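Putative polyketide cyclase (Bacillus cereus, PDB 3K0Z) is of unknown function but belongs to the SnoaL-like family of the NTF2 clan and is a putative polyketide cyclase lipoprotein. Local coordinates at residues A[33-45]-A[128-140]. Numbering follows the deposited sequence.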
# COMPACT_ATOMS: atom_id res chain seq x y z
N ALA A 33 -5.40 -0.97 -20.59
CA ALA A 33 -4.17 -0.83 -19.79
C ALA A 33 -3.61 0.60 -19.85
O ALA A 33 -3.17 1.15 -18.83
CB ALA A 33 -3.10 -1.85 -20.25
N THR A 34 -3.64 1.20 -21.03
CA THR A 34 -3.07 2.54 -21.23
C THR A 34 -3.86 3.58 -20.47
O THR A 34 -3.29 4.47 -19.86
CB THR A 34 -3.07 2.88 -22.73
OG1 THR A 34 -2.26 1.94 -23.44
CG2 THR A 34 -2.52 4.26 -23.00
N GLU A 35 -5.19 3.49 -20.49
CA GLU A 35 -5.94 4.52 -19.80
C GLU A 35 -5.80 4.43 -18.24
O GLU A 35 -5.84 5.44 -17.54
CB GLU A 35 -7.38 4.55 -20.28
CG GLU A 35 -8.21 3.41 -19.78
CD GLU A 35 -9.50 3.19 -20.58
OE1 GLU A 35 -9.76 3.95 -21.53
OE2 GLU A 35 -10.25 2.23 -20.23
N MSE A 36 -5.59 3.25 -17.72
CA MSE A 36 -5.32 3.08 -16.29
C MSE A 36 -3.93 3.60 -15.93
O MSE A 36 -3.77 4.29 -14.91
CB MSE A 36 -5.49 1.60 -15.93
CG MSE A 36 -6.92 1.18 -16.00
SE MSE A 36 -7.13 -0.74 -15.88
CE MSE A 36 -7.19 -0.92 -13.89
N VAL A 37 -2.92 3.29 -16.74
CA VAL A 37 -1.55 3.77 -16.45
C VAL A 37 -1.51 5.31 -16.56
O VAL A 37 -0.95 5.98 -15.71
CB VAL A 37 -0.50 3.11 -17.38
CG1 VAL A 37 0.80 3.82 -17.30
CG2 VAL A 37 -0.34 1.63 -17.01
N HIS A 38 -2.17 5.86 -17.58
CA HIS A 38 -2.20 7.30 -17.78
C HIS A 38 -2.92 8.01 -16.63
O HIS A 38 -2.51 9.08 -16.24
CB HIS A 38 -2.88 7.62 -19.11
CG HIS A 38 -2.00 7.36 -20.30
ND1 HIS A 38 -2.34 7.72 -21.58
CD2 HIS A 38 -0.75 6.82 -20.37
CE1 HIS A 38 -1.36 7.37 -22.40
NE2 HIS A 38 -0.37 6.83 -21.68
N ALA A 39 -3.96 7.42 -16.08
CA ALA A 39 -4.64 8.06 -14.93
C ALA A 39 -3.68 8.11 -13.76
O ALA A 39 -3.59 9.10 -13.04
CB ALA A 39 -5.93 7.28 -14.56
N ALA A 40 -2.94 7.03 -13.58
CA ALA A 40 -1.94 6.99 -12.50
C ALA A 40 -0.88 8.03 -12.73
O ALA A 40 -0.52 8.72 -11.81
CB ALA A 40 -1.31 5.63 -12.42
N GLN A 41 -0.39 8.16 -13.98
CA GLN A 41 0.64 9.14 -14.27
C GLN A 41 0.16 10.57 -13.97
O GLN A 41 0.90 11.37 -13.38
CB GLN A 41 1.08 9.04 -15.70
CG GLN A 41 1.99 7.88 -16.03
CD GLN A 41 2.58 8.04 -17.39
OE1 GLN A 41 2.01 7.59 -18.42
NE2 GLN A 41 3.76 8.67 -17.44
N ARG A 42 -1.09 10.87 -14.35
CA ARG A 42 -1.64 12.21 -14.12
C ARG A 42 -1.85 12.46 -12.66
O ARG A 42 -1.68 13.55 -12.20
CB ARG A 42 -2.98 12.42 -14.84
CG ARG A 42 -2.88 12.50 -16.34
CD ARG A 42 -4.19 12.91 -16.99
NE ARG A 42 -4.13 12.84 -18.46
CZ ARG A 42 -4.47 11.76 -19.20
NH1 ARG A 42 -4.97 10.66 -18.66
NH2 ARG A 42 -4.36 11.82 -20.51
N PHE A 43 -2.28 11.44 -11.93
CA PHE A 43 -2.50 11.55 -10.51
C PHE A 43 -1.16 11.85 -9.82
O PHE A 43 -1.10 12.76 -8.98
CB PHE A 43 -3.14 10.26 -9.95
CG PHE A 43 -3.75 10.41 -8.56
CD1 PHE A 43 -4.75 11.35 -8.31
CD2 PHE A 43 -3.38 9.54 -7.54
CE1 PHE A 43 -5.32 11.45 -7.03
CE2 PHE A 43 -4.01 9.63 -6.27
CZ PHE A 43 -4.95 10.57 -6.04
N TYR A 44 -0.09 11.13 -10.16
CA TYR A 44 1.21 11.44 -9.52
C TYR A 44 1.88 12.70 -10.10
O TYR A 44 2.66 13.34 -9.39
CB TYR A 44 2.12 10.21 -9.35
CG TYR A 44 1.33 9.20 -8.55
CD1 TYR A 44 1.03 9.44 -7.22
CD2 TYR A 44 0.76 8.10 -9.17
CE1 TYR A 44 0.16 8.61 -6.50
CE2 TYR A 44 -0.08 7.24 -8.44
CZ TYR A 44 -0.36 7.51 -7.11
OH TYR A 44 -1.20 6.69 -6.42
N ALA A 45 1.57 13.08 -11.34
CA ALA A 45 1.96 14.43 -11.85
C ALA A 45 1.34 15.53 -10.97
O ALA A 45 2.00 16.51 -10.66
CB ALA A 45 1.57 14.64 -13.32
N ASP A 128 -0.63 3.34 -2.66
CA ASP A 128 -2.00 3.72 -2.94
C ASP A 128 -2.66 2.64 -3.74
O ASP A 128 -2.03 2.03 -4.61
CB ASP A 128 -2.09 4.96 -3.83
CG ASP A 128 -1.45 6.22 -3.25
OD1 ASP A 128 -0.79 6.19 -2.17
OD2 ASP A 128 -1.65 7.29 -3.88
N ILE A 129 -3.94 2.43 -3.48
CA ILE A 129 -4.78 1.55 -4.28
C ILE A 129 -5.84 2.46 -4.92
O ILE A 129 -6.61 3.14 -4.22
CB ILE A 129 -5.47 0.46 -3.46
CG1 ILE A 129 -4.42 -0.49 -2.87
CG2 ILE A 129 -6.47 -0.30 -4.37
CD1 ILE A 129 -4.95 -1.36 -1.74
N LEU A 130 -5.85 2.47 -6.24
CA LEU A 130 -6.77 3.30 -7.03
C LEU A 130 -7.81 2.44 -7.74
O LEU A 130 -7.46 1.44 -8.33
CB LEU A 130 -5.96 4.04 -8.07
CG LEU A 130 -4.72 4.82 -7.66
CD1 LEU A 130 -4.03 5.27 -8.97
CD2 LEU A 130 -4.96 6.01 -6.74
N HIS A 131 -9.08 2.86 -7.71
CA HIS A 131 -10.14 2.24 -8.48
C HIS A 131 -10.35 3.13 -9.70
O HIS A 131 -10.61 4.34 -9.56
CB HIS A 131 -11.40 2.19 -7.67
CG HIS A 131 -12.33 1.09 -8.04
ND1 HIS A 131 -13.40 0.74 -7.25
CD2 HIS A 131 -12.33 0.22 -9.09
CE1 HIS A 131 -14.04 -0.27 -7.81
NE2 HIS A 131 -13.41 -0.60 -8.93
N VAL A 132 -10.21 2.55 -10.88
CA VAL A 132 -10.30 3.32 -12.14
C VAL A 132 -11.46 2.83 -12.98
O VAL A 132 -11.57 1.64 -13.16
CB VAL A 132 -9.03 3.15 -12.99
CG1 VAL A 132 -9.05 4.13 -14.19
CG2 VAL A 132 -7.78 3.35 -12.13
N LYS A 133 -12.33 3.74 -13.44
CA LYS A 133 -13.46 3.40 -14.28
C LYS A 133 -13.40 4.32 -15.49
O LYS A 133 -13.31 5.53 -15.34
CB LYS A 133 -14.78 3.59 -13.54
N ASP A 134 -13.41 3.75 -16.68
CA ASP A 134 -13.38 4.54 -17.90
C ASP A 134 -12.26 5.57 -17.89
O ASP A 134 -12.46 6.70 -18.26
CB ASP A 134 -14.74 5.19 -18.13
CG ASP A 134 -15.89 4.16 -18.24
OD1 ASP A 134 -15.71 3.09 -18.88
OD2 ASP A 134 -16.99 4.41 -17.69
N GLY A 135 -11.09 5.18 -17.43
CA GLY A 135 -9.94 6.07 -17.49
C GLY A 135 -9.83 7.16 -16.45
O GLY A 135 -8.93 8.01 -16.56
N LYS A 136 -10.74 7.16 -15.47
CA LYS A 136 -10.61 8.06 -14.34
C LYS A 136 -10.69 7.36 -12.99
O LYS A 136 -11.31 6.32 -12.85
CB LYS A 136 -11.60 9.22 -14.42
CG LYS A 136 -11.32 10.12 -15.62
CD LYS A 136 -11.77 11.51 -15.37
CE LYS A 136 -11.88 12.33 -16.67
NZ LYS A 136 -12.66 13.56 -16.37
N ILE A 137 -10.01 7.93 -12.00
CA ILE A 137 -9.96 7.36 -10.67
C ILE A 137 -11.25 7.77 -9.95
O ILE A 137 -11.54 8.98 -9.85
CB ILE A 137 -8.73 7.88 -9.89
CG1 ILE A 137 -7.41 7.49 -10.62
CG2 ILE A 137 -8.77 7.41 -8.43
CD1 ILE A 137 -6.16 8.28 -10.04
N THR A 138 -12.01 6.79 -9.47
CA THR A 138 -13.26 7.08 -8.78
C THR A 138 -13.11 7.13 -7.25
O THR A 138 -13.84 7.84 -6.55
CB THR A 138 -14.33 6.08 -9.12
OG1 THR A 138 -13.95 4.79 -8.64
CG2 THR A 138 -14.59 6.07 -10.63
N GLU A 139 -12.17 6.36 -6.73
CA GLU A 139 -11.96 6.27 -5.28
C GLU A 139 -10.56 5.69 -4.99
O GLU A 139 -9.90 5.12 -5.87
CB GLU A 139 -13.07 5.43 -4.61
CG GLU A 139 -13.19 4.03 -5.15
CD GLU A 139 -14.43 3.25 -4.67
OE1 GLU A 139 -15.19 3.71 -3.83
OE2 GLU A 139 -14.62 2.13 -5.12
N ASP A 140 -10.09 5.87 -3.75
CA ASP A 140 -8.83 5.31 -3.41
C ASP A 140 -8.70 5.00 -1.93
O ASP A 140 -9.53 5.41 -1.11
CB ASP A 140 -7.65 6.14 -3.96
CG ASP A 140 -7.39 7.43 -3.18
OD1 ASP A 140 -8.30 7.88 -2.49
OD2 ASP A 140 -6.27 7.99 -3.26
O HOH W 1 -6.88 7.81 -18.45
O HOH W 2 -10.30 2.50 -17.29
O HOH W 3 -6.81 10.41 -16.64
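This is a buried helix-on-sheet contact in an NTF2-like (SnoaL-like) alpha+beta fold. Helix 30-49 packs over the hairpin of strands 120-133 and 136-144, which are joined by a type I' turn from K133 to K136. The axes of segment 33-45 and strand 136-140 approach to 8.2 Å. L130, V132 and I137 supply the sheet side of the apolar core. M36 CG packs on V132 CG1, and A39 CB lies against I137 CG1. The F43 ring projects from the helix with CG anti to the backbone N (chi1 -164°). This brings its face under I137 CD1 in a CH-pi contact, 4.0 Å from methyl carbon CD1 to the centroid of the F43 ring. L130 CD2 approaches F43 CE2 obliquely, and W47 meets the same ring edge-to-face. At the turn, E35 CG rests on G135 CA at 3.9 Å. One water joins E35 OE2 to G135 N, while E35 OE1 forms a salt bridge with K31. D128 and D140 bring two carboxylates to the far end of the core. In NTF2-like relatives the space between the helices and the curved sheet usually forms the ligand pocket, so these acids may border one here. Y44 OH donates a 2.6 Å hydrogen bond to D128 OD2. The carboxylate oxygen lies at the edge of the Y44 ring, in its plane, whereas the hydroxyl approaches from above the carboxylate plane, 42° out of it.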